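Local coordinates for protein putative aminooxidase (Propionibacterium acnes, PDB 2B9Y) that binds FAD and, as a fatty acid isomerase of the flavin-containing amine oxidoreductase family, probably uses the flavin to move double bonds in fatty acids, at residues F168-F173 with Y369-V374; Q279-D284 with Y328-H333. All coordinates share one frame; numbering follows the deposited sequence.

Contact 1. Residues F168-F173 with Y369-V374. With FAD (flavin-adenine dinucleotide), chain F; BU1 (1,4-butanediol), chain G.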
loop_
_atom_site.group_PDB
_atom_site.type_symbol
_atom_site.label_atom_id
_atom_site.label_comp_id
_atom_site.label_asym_id
_atom_site.label_seq_id
_atom_site.Cartn_x
_atom_site.Cartn_y
_atom_site.Cartn_z
ATOM N N PHE A 168 9.245 1.584 3.612
ATOM C CA PHE A 168 7.851 1.133 3.684
ATOM C C PHE A 168 7.477 0.186 2.523
ATOM O O PHE A 168 6.293 -0.114 2.294
ATOM C CB PHE A 168 6.918 2.325 3.641
ATOM C CG PHE A 168 6.816 3.076 4.930
ATOM C CD1 PHE A 168 7.933 3.330 5.715
ATOM C CD2 PHE A 168 5.590 3.555 5.353
ATOM C CE1 PHE A 168 7.825 4.044 6.906
ATOM C CE2 PHE A 168 5.476 4.256 6.541
ATOM C CZ PHE A 168 6.607 4.499 7.318
ATOM N N GLY A 169 8.493 -0.251 1.785
ATOM C CA GLY A 169 8.358 -1.395 0.914
ATOM C C GLY A 169 8.121 -1.036 -0.531
ATOM O O GLY A 169 8.037 -1.912 -1.375
ATOM N N TYR A 170 8.037 0.256 -0.820
ATOM C CA TYR A 170 7.524 0.692 -2.102
ATOM C C TYR A 170 8.583 0.723 -3.205
ATOM O O TYR A 170 8.304 1.147 -4.312
ATOM C CB TYR A 170 6.850 2.040 -1.953
ATOM C CG TYR A 170 5.626 1.998 -1.081
ATOM C CD1 TYR A 170 4.496 1.289 -1.469
ATOM C CD2 TYR A 170 5.571 2.696 0.116
ATOM C CE1 TYR A 170 3.336 1.269 -0.672
ATOM C CE2 TYR A 170 4.421 2.687 0.910
ATOM C CZ TYR A 170 3.317 1.977 0.514
ATOM O OH TYR A 170 2.198 1.980 1.317
ATOM N N GLY A 171 9.788 0.271 -2.903
ATOM C CA GLY A 171 10.855 0.259 -3.880
ATOM C C GLY A 171 11.674 1.526 -3.955
ATOM O O GLY A 171 11.631 2.383 -3.068
ATOM N N HIS A 172 12.402 1.640 -5.052
ATOM C CA HIS A 172 13.561 2.487 -5.126
ATOM C C HIS A 172 13.423 3.571 -6.175
ATOM O O HIS A 172 12.841 3.352 -7.228
ATOM C CB HIS A 172 14.787 1.623 -5.376
ATOM C CG HIS A 172 15.152 0.770 -4.212
ATOM N ND1 HIS A 172 14.603 -0.474 -3.996
ATOM C CD2 HIS A 172 16.006 0.985 -3.189
ATOM C CE1 HIS A 172 15.121 -0.996 -2.900
ATOM N NE2 HIS A 172 15.967 -0.127 -2.384
ATOM N N PHE A 173 13.939 4.752 -5.836
ATOM C CA PHE A 173 13.721 5.966 -6.611
ATOM C C PHE A 173 14.429 5.960 -7.969
ATOM O O PHE A 173 14.069 6.738 -8.838
ATOM C CB PHE A 173 14.157 7.205 -5.823
ATOM C CG PHE A 173 13.275 7.562 -4.632
ATOM C CD1 PHE A 173 13.807 8.321 -3.596
ATOM C CD2 PHE A 173 11.940 7.190 -4.554
ATOM C CE1 PHE A 173 13.048 8.686 -2.511
ATOM C CE2 PHE A 173 11.160 7.551 -3.455
ATOM C CZ PHE A 173 11.715 8.303 -2.434
ATOM N N TYR A 369 2.735 -9.765 -1.309
ATOM C CA TYR A 369 2.548 -9.219 -2.638
ATOM C C TYR A 369 2.296 -7.730 -2.399
ATOM O O TYR A 369 1.313 -7.358 -1.748
ATOM C CB TYR A 369 1.337 -9.881 -3.309
ATOM C CG TYR A 369 0.933 -9.231 -4.605
ATOM C CD1 TYR A 369 1.563 -9.568 -5.790
ATOM C CD2 TYR A 369 -0.064 -8.272 -4.643
ATOM C CE1 TYR A 369 1.216 -8.967 -6.980
ATOM C CE2 TYR A 369 -0.416 -7.653 -5.834
ATOM C CZ TYR A 369 0.225 -8.022 -7.002
ATOM O OH TYR A 369 -0.117 -7.439 -8.187
ATOM N N TYR A 370 3.192 -6.878 -2.878
ATOM C CA TYR A 370 3.203 -5.488 -2.412
ATOM C C TYR A 370 3.354 -4.507 -3.556
ATOM O O TYR A 370 4.102 -4.756 -4.493
ATOM C CB TYR A 370 4.323 -5.289 -1.370
ATOM C CG TYR A 370 4.137 -4.072 -0.472
ATOM C CD1 TYR A 370 3.157 -4.046 0.520
ATOM C CD2 TYR A 370 4.954 -2.946 -0.609
ATOM C CE1 TYR A 370 2.997 -2.934 1.348
ATOM C CE2 TYR A 370 4.801 -1.837 0.205
ATOM C CZ TYR A 370 3.822 -1.831 1.187
ATOM O OH TYR A 370 3.697 -0.716 2.004
ATOM N N PHE A 371 2.628 -3.397 -3.456
ATOM C CA PHE A 371 2.772 -2.260 -4.374
ATOM C C PHE A 371 2.807 -2.689 -5.834
ATOM O O PHE A 371 3.817 -2.532 -6.511
ATOM C CB PHE A 371 4.013 -1.423 -4.019
ATOM C CG PHE A 371 4.223 -0.219 -4.910
ATOM C CD1 PHE A 371 3.150 0.551 -5.336
ATOM C CD2 PHE A 371 5.497 0.139 -5.321
ATOM C CE1 PHE A 371 3.352 1.638 -6.176
ATOM C CE2 PHE A 371 5.707 1.218 -6.130
ATOM C CZ PHE A 371 4.642 1.967 -6.563
ATOM N N PRO A 372 1.677 -3.218 -6.320
ATOM C CA PRO A 372 1.624 -3.479 -7.737
ATOM C C PRO A 372 1.713 -2.151 -8.507
ATOM O O PRO A 372 1.073 -1.149 -8.136
ATOM C CB PRO A 372 0.245 -4.150 -7.926
ATOM C CG PRO A 372 -0.574 -3.588 -6.790
ATOM C CD PRO A 372 0.395 -3.519 -5.651
ATOM N N HIS A 373 2.524 -2.138 -9.559
ATOM C CA HIS A 373 2.648 -0.936 -10.358
ATOM C C HIS A 373 3.162 -1.267 -11.752
ATOM O O HIS A 373 3.349 -2.443 -12.085
ATOM C CB HIS A 373 3.551 0.074 -9.652
ATOM C CG HIS A 373 4.943 -0.417 -9.410
ATOM N ND1 HIS A 373 5.259 -1.286 -8.387
ATOM C CD2 HIS A 373 6.105 -0.153 -10.055
ATOM C CE1 HIS A 373 6.560 -1.533 -8.410
ATOM N NE2 HIS A 373 7.098 -0.851 -9.409
ATOM N N VAL A 374 3.338 -0.231 -12.573
ATOM C CA VAL A 374 4.041 -0.383 -13.877
ATOM C C VAL A 374 5.309 0.468 -13.941
ATOM O O VAL A 374 5.466 1.461 -13.216
ATOM C CB VAL A 374 3.105 -0.106 -15.106
ATOM C CG1 VAL A 374 1.885 -1.072 -15.067
ATOM C CG2 VAL A 374 2.618 1.351 -15.134
HETATM P PA FAD F . -5.205 -5.930 -0.038
HETATM O O1A FAD F . -5.091 -5.324 1.339
HETATM O O2A FAD F . -4.042 -6.775 -0.495
HETATM O O5B FAD F . -6.532 -6.844 -0.021
HETATM C C5B FAD F . -6.758 -7.752 -1.072
HETATM C C4B FAD F . -7.816 -8.751 -0.635
HETATM O O4B FAD F . -8.204 -9.568 -1.719
HETATM C C3B FAD F . -7.321 -9.679 0.472
HETATM O O3B FAD F . -8.320 -9.823 1.461
HETATM C C2B FAD F . -7.059 -10.988 -0.234
HETATM O O2B FAD F . -7.211 -12.087 0.632
HETATM C C1B FAD F . -8.132 -10.924 -1.313
HETATM N N9A FAD F . -7.889 -11.769 -2.487
HETATM C C8A FAD F . -6.722 -11.928 -3.180
HETATM N N7A FAD F . -6.932 -12.782 -4.203
HETATM C C5A FAD F . -8.220 -13.184 -4.177
HETATM C C6A FAD F . -8.960 -14.045 -4.974
HETATM N N6A FAD F . -8.411 -14.720 -5.991
HETATM N N1A FAD F . -10.287 -14.236 -4.669
HETATM C C2A FAD F . -10.878 -13.595 -3.605
HETATM N N3A FAD F . -10.158 -12.744 -2.809
HETATM C C4A FAD F . -8.840 -12.543 -3.094
HETATM N N1 FAD F . -0.847 1.364 3.873
HETATM C C2 FAD F . -0.986 2.598 4.457
HETATM O O2 FAD F . -1.870 3.365 4.088
HETATM N N3 FAD F . -0.118 2.977 5.459
HETATM C C4 FAD F . 0.885 2.124 5.887
HETATM O O4 FAD F . 1.568 2.407 6.900
HETATM C C4X FAD F . 1.045 0.880 5.297
HETATM N N5 FAD F . 2.085 0.052 5.663
HETATM C C5X FAD F . 2.112 -1.222 5.194
HETATM C C6 FAD F . 3.068 -2.073 5.704
HETATM C C7 FAD F . 3.075 -3.392 5.329
HETATM C C7M FAD F . 4.123 -4.274 5.917
HETATM C C8 FAD F . 2.106 -3.859 4.439
HETATM C C8M FAD F . 2.035 -5.314 4.049
HETATM C C9 FAD F . 1.147 -2.990 3.919
HETATM C C9A FAD F . 1.138 -1.653 4.287
HETATM N N10 FAD F . 0.246 -0.724 3.743
HETATM C C10 FAD F . 0.152 0.511 4.296
HETATM C "C1'" FAD F . -0.493 -0.904 2.448
HETATM C "C2'" FAD F . -1.989 -1.195 2.697
HETATM O "O2'" FAD F . -2.184 -2.149 3.732
HETATM C "C3'" FAD F . -2.623 -1.735 1.411
HETATM O "O3'" FAD F . -2.312 -0.850 0.365
HETATM C "C4'" FAD F . -4.138 -1.906 1.505
HETATM O "O4'" FAD F . -4.498 -2.961 2.366
HETATM C "C5'" FAD F . -4.652 -2.216 0.122
HETATM O "O5'" FAD F . -5.998 -2.635 0.177
HETATM P P FAD F . -6.512 -3.558 -1.041
HETATM O O1P FAD F . -7.951 -3.963 -0.770
HETATM O O2P FAD F . -6.354 -2.747 -2.295
HETATM O O3P FAD F . -5.442 -4.772 -1.140
HETATM C C1 BU1 G . 7.938 2.780 11.501
HETATM C C2 BU1 G . 7.614 1.390 10.934
HETATM C C3 BU1 G . 7.493 1.495 9.413
HETATM C C4 BU1 G . 7.287 0.150 8.706
HETATM O O5 BU1 G . 7.832 2.935 12.930
HETATM O O6 BU1 G . 6.369 0.225 7.579
#
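Tyr170 and Phe371 bring the two backbones within 6.0 Å of each other, CA to CA, where the end of helix 166-170 passes strand 359-373; the next pair, Gly169 and Tyr370, is wider, with 7.4 Å between Gly169 CA and Tyr370 CA. Phe168-Tyr170 forms a weakly bonded turn of pi type, and Gly171 leaves helical geometry with positive phi. Gly169 also has positive phi, and the Tyr370 ring packs against its backbone. The OH of Tyr370 gives a weak hydrogen bond to the carbonyl O of Phe168, at 2.7 Å, and the edge carbon CD2 of Tyr370 lies 3.3 Å from the O of Gly169. With CG anti to the backbone N (chi1 -160°), the phenol is carried from the strand to both the turn and the flavin, where Tyr370 CE1 approaches C9 of FAD at 3.2 Å, near the plane of the ring. The Tyr370 OH also sits over one face of the Tyr170 ring; the two rings meet obliquely, planes 31° apart. Phe371 meets Tyr170 differently: the edge of Tyr170 points at the face of Phe371 in a T-shaped pair, planes at 87° and centroids 5.6 Å apart. The three rings form an aromatic cluster, with Tyr370 and Tyr170 on its flavin side. The Phe168 ring has O6 of the butanediol over the centre of one face. Tyr170 OH finds its hydrogen bond outside, at the O of Gly406, and its ring also meets Phe405. The end of helix 166-170 thus packs on strand 359-373, which adjoins strand 277-288 in the sheet, while Phe168 and Tyr170 also meet Tyr184 of helix 178-184.

Contact 2. Residues Q279-D284 with Y328-H333; sequences QQYMVD and YLLRNH. With BU1 (1,4-butanediol), chain G; FAD (flavin-adenine dinucleotide), chain F.
Tyr281 and Tyr328 lie obliquely against each other, planes at 37° and centroids 5.9 Å apart, with the OH of Tyr281 against CD1 of Tyr328 at 3.3 Å; that hydroxyl is hydrogen-bonded to the O of Ala167. The two tyrosines share one face of an antiparallel strand pair with Val283 and Leu330. Tyr281-Leu330 and Val283-Tyr328 are non-hydrogen-bonded pairs, while Met282-Leu329 between them is hydrogen-bonded in both directions. Val283 lays CG2 against the Tyr328 ring and, at 3.5 Å, against the methyl C7M of FAD, which also lies near the plane of Tyr328 at its edge. C4 of the butanediol stands over the centre of one face of Tyr328. On the other face of the sheet, Met282 and Leu329 run side by side in the same direction, CE meeting CD2. The Met282 sulfur SD touches Arg331 CD.

Just past strand 325-330, Arg331 N still bonds to Gln280 O at 3.0 Å. Asn332 then places CG between its backbone N and carbonyl carbon (chi1 71°), and its OD1 takes the next N-H, that of Gln280 N, in a 2.6 Å bond that is nearly straight at the hydrogen but arrives above the carbonyl plane. Its ND2 adds a weak bond to Gln279 OE1, the amide planes 52° apart. A water accepts from Gln279 NE2 and donates to Asn332 O. Gln280 lays OE1 over one face of the Arg331 guanidinium, whose nitrogens bond outward, to Lys339 O and Thr367 OG1 among others.

Both faces are thus largely apolar: one meets the flavin's dimethylbenzene edge and the diol, consistent with a pocket for an apolar substrate, the other packs on helix 341-354. Polar chemistry gathers at the strand end, where Asn332 stands in for a main-chain acceptor.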
loop_
_atom_site.group_PDB
_atom_site.type_symbol
_atom_site.label_atom_id
_atom_site.label_comp_id
_atom_site.label_asym_id
_atom_site.label_seq_id
_atom_site.Cartn_x
_atom_site.Cartn_y
_atom_site.Cartn_z
ATOM N N GLN A 279 6.399 -5.641 -5.640
ATOM C CA GLN A 279 7.474 -5.721 -4.664
ATOM C C GLN A 279 7.296 -6.961 -3.800
ATOM O O GLN A 279 6.185 -7.398 -3.523
ATOM C CB GLN A 279 7.460 -4.479 -3.750
ATOM C CG GLN A 279 7.646 -3.153 -4.457
ATOM C CD GLN A 279 9.006 -3.045 -5.126
ATOM O OE1 GLN A 279 9.091 -3.172 -6.325
ATOM N NE2 GLN A 279 10.075 -2.849 -4.347
ATOM N N GLN A 280 8.424 -7.502 -3.368
ATOM C CA GLN A 280 8.484 -8.558 -2.385
ATOM C C GLN A 280 8.924 -7.988 -1.027
ATOM O O GLN A 280 10.117 -7.923 -0.741
ATOM C CB GLN A 280 9.444 -9.635 -2.864
ATOM C CG GLN A 280 8.864 -10.469 -3.997
ATOM C CD GLN A 280 9.899 -11.346 -4.664
ATOM O OE1 GLN A 280 10.180 -12.453 -4.225
ATOM N NE2 GLN A 280 10.441 -10.865 -5.752
ATOM N N TYR A 281 7.934 -7.615 -0.204
ATOM C CA TYR A 281 8.160 -6.900 1.057
ATOM C C TYR A 281 7.963 -7.892 2.196
ATOM O O TYR A 281 6.879 -8.456 2.360
ATOM C CB TYR A 281 7.176 -5.726 1.149
ATOM C CG TYR A 281 7.433 -4.672 2.214
ATOM C CD1 TYR A 281 8.720 -4.335 2.625
ATOM C CD2 TYR A 281 6.367 -3.972 2.776
ATOM C CE1 TYR A 281 8.939 -3.329 3.596
ATOM C CE2 TYR A 281 6.579 -2.967 3.727
ATOM C CZ TYR A 281 7.867 -2.659 4.130
ATOM O OH TYR A 281 8.063 -1.679 5.061
ATOM N N MET A 282 9.030 -8.129 2.953
ATOM C CA MET A 282 9.029 -9.163 3.971
ATOM C C MET A 282 9.078 -8.566 5.371
ATOM O O MET A 282 9.925 -7.734 5.690
ATOM C CB MET A 282 10.201 -10.119 3.774
ATOM C CG MET A 282 10.004 -11.432 4.511
ATOM S SD MET A 282 11.259 -12.662 4.136
ATOM C CE MET A 282 12.620 -12.177 5.193
ATOM N N VAL A 283 8.158 -9.028 6.201
ATOM C CA VAL A 283 7.991 -8.538 7.547
ATOM C C VAL A 283 8.278 -9.675 8.505
ATOM O O VAL A 283 7.806 -10.787 8.306
ATOM C CB VAL A 283 6.556 -7.977 7.785
ATOM C CG1 VAL A 283 6.370 -7.560 9.269
ATOM C CG2 VAL A 283 6.304 -6.812 6.850
ATOM N N ASP A 284 9.085 -9.401 9.523
ATOM C CA ASP A 284 9.317 -10.382 10.562
ATOM C C ASP A 284 8.892 -9.835 11.900
ATOM O O ASP A 284 9.314 -8.756 12.297
ATOM C CB ASP A 284 10.763 -10.837 10.593
ATOM C CG ASP A 284 11.114 -11.733 9.413
ATOM O OD1 ASP A 284 11.126 -12.978 9.579
ATOM O OD2 ASP A 284 11.360 -11.189 8.322
ATOM N N TYR A 328 11.471 -4.880 8.619
ATOM C CA TYR A 328 10.977 -4.651 7.250
ATOM C C TYR A 328 12.167 -4.632 6.281
ATOM O O TYR A 328 13.146 -3.912 6.500
ATOM C CB TYR A 328 10.223 -3.306 7.166
ATOM C CG TYR A 328 9.093 -3.260 8.115
ATOM C CD1 TYR A 328 7.827 -3.624 7.716
ATOM C CD2 TYR A 328 9.298 -2.906 9.456
ATOM C CE1 TYR A 328 6.773 -3.626 8.623
ATOM C CE2 TYR A 328 8.272 -2.911 10.348
ATOM C CZ TYR A 328 7.015 -3.260 9.944
ATOM O OH TYR A 328 5.987 -3.249 10.844
ATOM N N LEU A 329 12.063 -5.430 5.227
ATOM C CA LEU A 329 13.104 -5.529 4.210
ATOM C C LEU A 329 12.496 -5.841 2.840
ATOM O O LEU A 329 11.426 -6.444 2.744
ATOM C CB LEU A 329 14.148 -6.569 4.618
ATOM C CG LEU A 329 13.713 -8.043 4.608
ATOM C CD1 LEU A 329 13.863 -8.706 3.204
ATOM C CD2 LEU A 329 14.529 -8.819 5.671
ATOM N N LEU A 330 13.195 -5.414 1.785
ATOM C CA LEU A 330 12.799 -5.719 0.391
ATOM C C LEU A 330 13.688 -6.813 -0.212
ATOM O O LEU A 330 14.894 -6.862 0.054
ATOM C CB LEU A 330 12.828 -4.462 -0.482
ATOM C CG LEU A 330 11.609 -3.546 -0.386
ATOM C CD1 LEU A 330 11.860 -2.135 -1.018
ATOM C CD2 LEU A 330 10.395 -4.246 -1.035
ATOM N N ARG A 331 13.070 -7.673 -1.023
ATOM C CA ARG A 331 13.723 -8.859 -1.613
ATOM C C ARG A 331 13.963 -8.726 -3.115
ATOM O O ARG A 331 14.597 -9.579 -3.713
ATOM C CB ARG A 331 12.866 -10.116 -1.358
ATOM C CG ARG A 331 12.706 -10.490 0.155
ATOM C CD ARG A 331 11.874 -11.755 0.377
ATOM N NE ARG A 331 12.325 -12.812 -0.528
ATOM C CZ ARG A 331 11.574 -13.801 -0.999
ATOM N NH1 ARG A 331 10.303 -13.929 -0.639
ATOM N NH2 ARG A 331 12.117 -14.684 -1.824
ATOM N N ASN A 332 13.474 -7.653 -3.717
ATOM C CA ASN A 332 13.619 -7.455 -5.136
ATOM C C ASN A 332 13.977 -6.021 -5.552
ATOM O O ASN A 332 13.726 -5.031 -4.849
ATOM C CB ASN A 332 12.337 -7.879 -5.857
ATOM C CG ASN A 332 11.189 -6.918 -5.617
ATOM O OD1 ASN A 332 10.688 -6.801 -4.506
ATOM N ND2 ASN A 332 10.771 -6.216 -6.673
ATOM N N HIS A 333 14.554 -5.945 -6.736
ATOM C CA HIS A 333 14.882 -4.695 -7.399
ATOM C C HIS A 333 15.061 -5.044 -8.887
ATOM O O HIS A 333 15.664 -6.080 -9.206
ATOM C CB HIS A 333 16.176 -4.085 -6.832
ATOM C CG HIS A 333 16.449 -2.697 -7.328
ATOM N ND1 HIS A 333 16.946 -2.441 -8.588
ATOM C CD2 HIS A 333 16.274 -1.492 -6.742
ATOM C CE1 HIS A 333 17.061 -1.137 -8.759
ATOM N NE2 HIS A 333 16.661 -0.539 -7.651
HETATM C C1 BU1 G . 7.938 2.780 11.501
HETATM C C2 BU1 G . 7.614 1.390 10.934
HETATM C C3 BU1 G . 7.493 1.495 9.413
HETATM C C4 BU1 G . 7.287 0.150 8.706
HETATM O O5 BU1 G . 7.832 2.935 12.930
HETATM O O6 BU1 G . 6.369 0.225 7.579
HETATM P PA FAD F . -5.205 -5.930 -0.038
HETATM O O1A FAD F . -5.091 -5.324 1.339
HETATM O O2A FAD F . -4.042 -6.775 -0.495
HETATM O O5B FAD F . -6.532 -6.844 -0.021
HETATM C C5B FAD F . -6.758 -7.752 -1.072
HETATM C C4B FAD F . -7.816 -8.751 -0.635
HETATM O O4B FAD F . -8.204 -9.568 -1.719
HETATM C C3B FAD F . -7.321 -9.679 0.472
HETATM O O3B FAD F . -8.320 -9.823 1.461
HETATM C C2B FAD F . -7.059 -10.988 -0.234
HETATM O O2B FAD F . -7.211 -12.087 0.632
HETATM C C1B FAD F . -8.132 -10.924 -1.313
HETATM N N9A FAD F . -7.889 -11.769 -2.487
HETATM C C8A FAD F . -6.722 -11.928 -3.180
HETATM N N7A FAD F . -6.932 -12.782 -4.203
HETATM C C5A FAD F . -8.220 -13.184 -4.177
HETATM C C6A FAD F . -8.960 -14.045 -4.974
HETATM N N6A FAD F . -8.411 -14.720 -5.991
HETATM N N1A FAD F . -10.287 -14.236 -4.669
HETATM C C2A FAD F . -10.878 -13.595 -3.605
HETATM N N3A FAD F . -10.158 -12.744 -2.809
HETATM C C4A FAD F . -8.840 -12.543 -3.094
HETATM N N1 FAD F . -0.847 1.364 3.873
HETATM C C2 FAD F . -0.986 2.598 4.457
HETATM O O2 FAD F . -1.870 3.365 4.088
HETATM N N3 FAD F . -0.118 2.977 5.459
HETATM C C4 FAD F . 0.885 2.124 5.887
HETATM O O4 FAD F . 1.568 2.407 6.900
HETATM C C4X FAD F . 1.045 0.880 5.297
HETATM N N5 FAD F . 2.085 0.052 5.663
HETATM C C5X FAD F . 2.112 -1.222 5.194
HETATM C C6 FAD F . 3.068 -2.073 5.704
HETATM C C7 FAD F . 3.075 -3.392 5.329
HETATM C C7M FAD F . 4.123 -4.274 5.917
HETATM C C8 FAD F . 2.106 -3.859 4.439
HETATM C C8M FAD F . 2.035 -5.314 4.049
HETATM C C9 FAD F . 1.147 -2.990 3.919
HETATM C C9A FAD F . 1.138 -1.653 4.287
HETATM N N10 FAD F . 0.246 -0.724 3.743
HETATM C C10 FAD F . 0.152 0.511 4.296
HETATM C "C1'" FAD F . -0.493 -0.904 2.448
HETATM C "C2'" FAD F . -1.989 -1.195 2.697
HETATM O "O2'" FAD F . -2.184 -2.149 3.732
HETATM C "C3'" FAD F . -2.623 -1.735 1.411
HETATM O "O3'" FAD F . -2.312 -0.850 0.365
HETATM C "C4'" FAD F . -4.138 -1.906 1.505
HETATM O "O4'" FAD F . -4.498 -2.961 2.366
HETATM C "C5'" FAD F . -4.652 -2.216 0.122
HETATM O "O5'" FAD F . -5.998 -2.635 0.177
HETATM P P FAD F . -6.512 -3.558 -1.041
HETATM O O1P FAD F . -7.951 -3.963 -0.770
HETATM O O2P FAD F . -6.354 -2.747 -2.295
HETATM O O3P FAD F . -5.442 -4.772 -1.140
HETATM O O HOH W 1 12.807 -2.544 -5.225
#

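Overall arrangement
Of the elements in these contacts, helix 166-170 comes first from the N terminus, followed by strand 277-288, strand 325-330 and finally strand 359-373. Contact 1 joins the first of these to the last and closes a loop of 195 residues; contact 2 closes a 43-residue loop lying wholly inside it, so the two nest and do not cross. Their centres are about 9 Å apart. Strands 277-288 and 359-373 are neighbours in one mixed sheet, and Tyr370 O with Gln279 N, 2.7 Å apart, probably form a hydrogen bond that links the contacts. Together they tie helix 166-170 to strands 277-288, 325-330 and 359-373, and both reach FAD and the same butanediol.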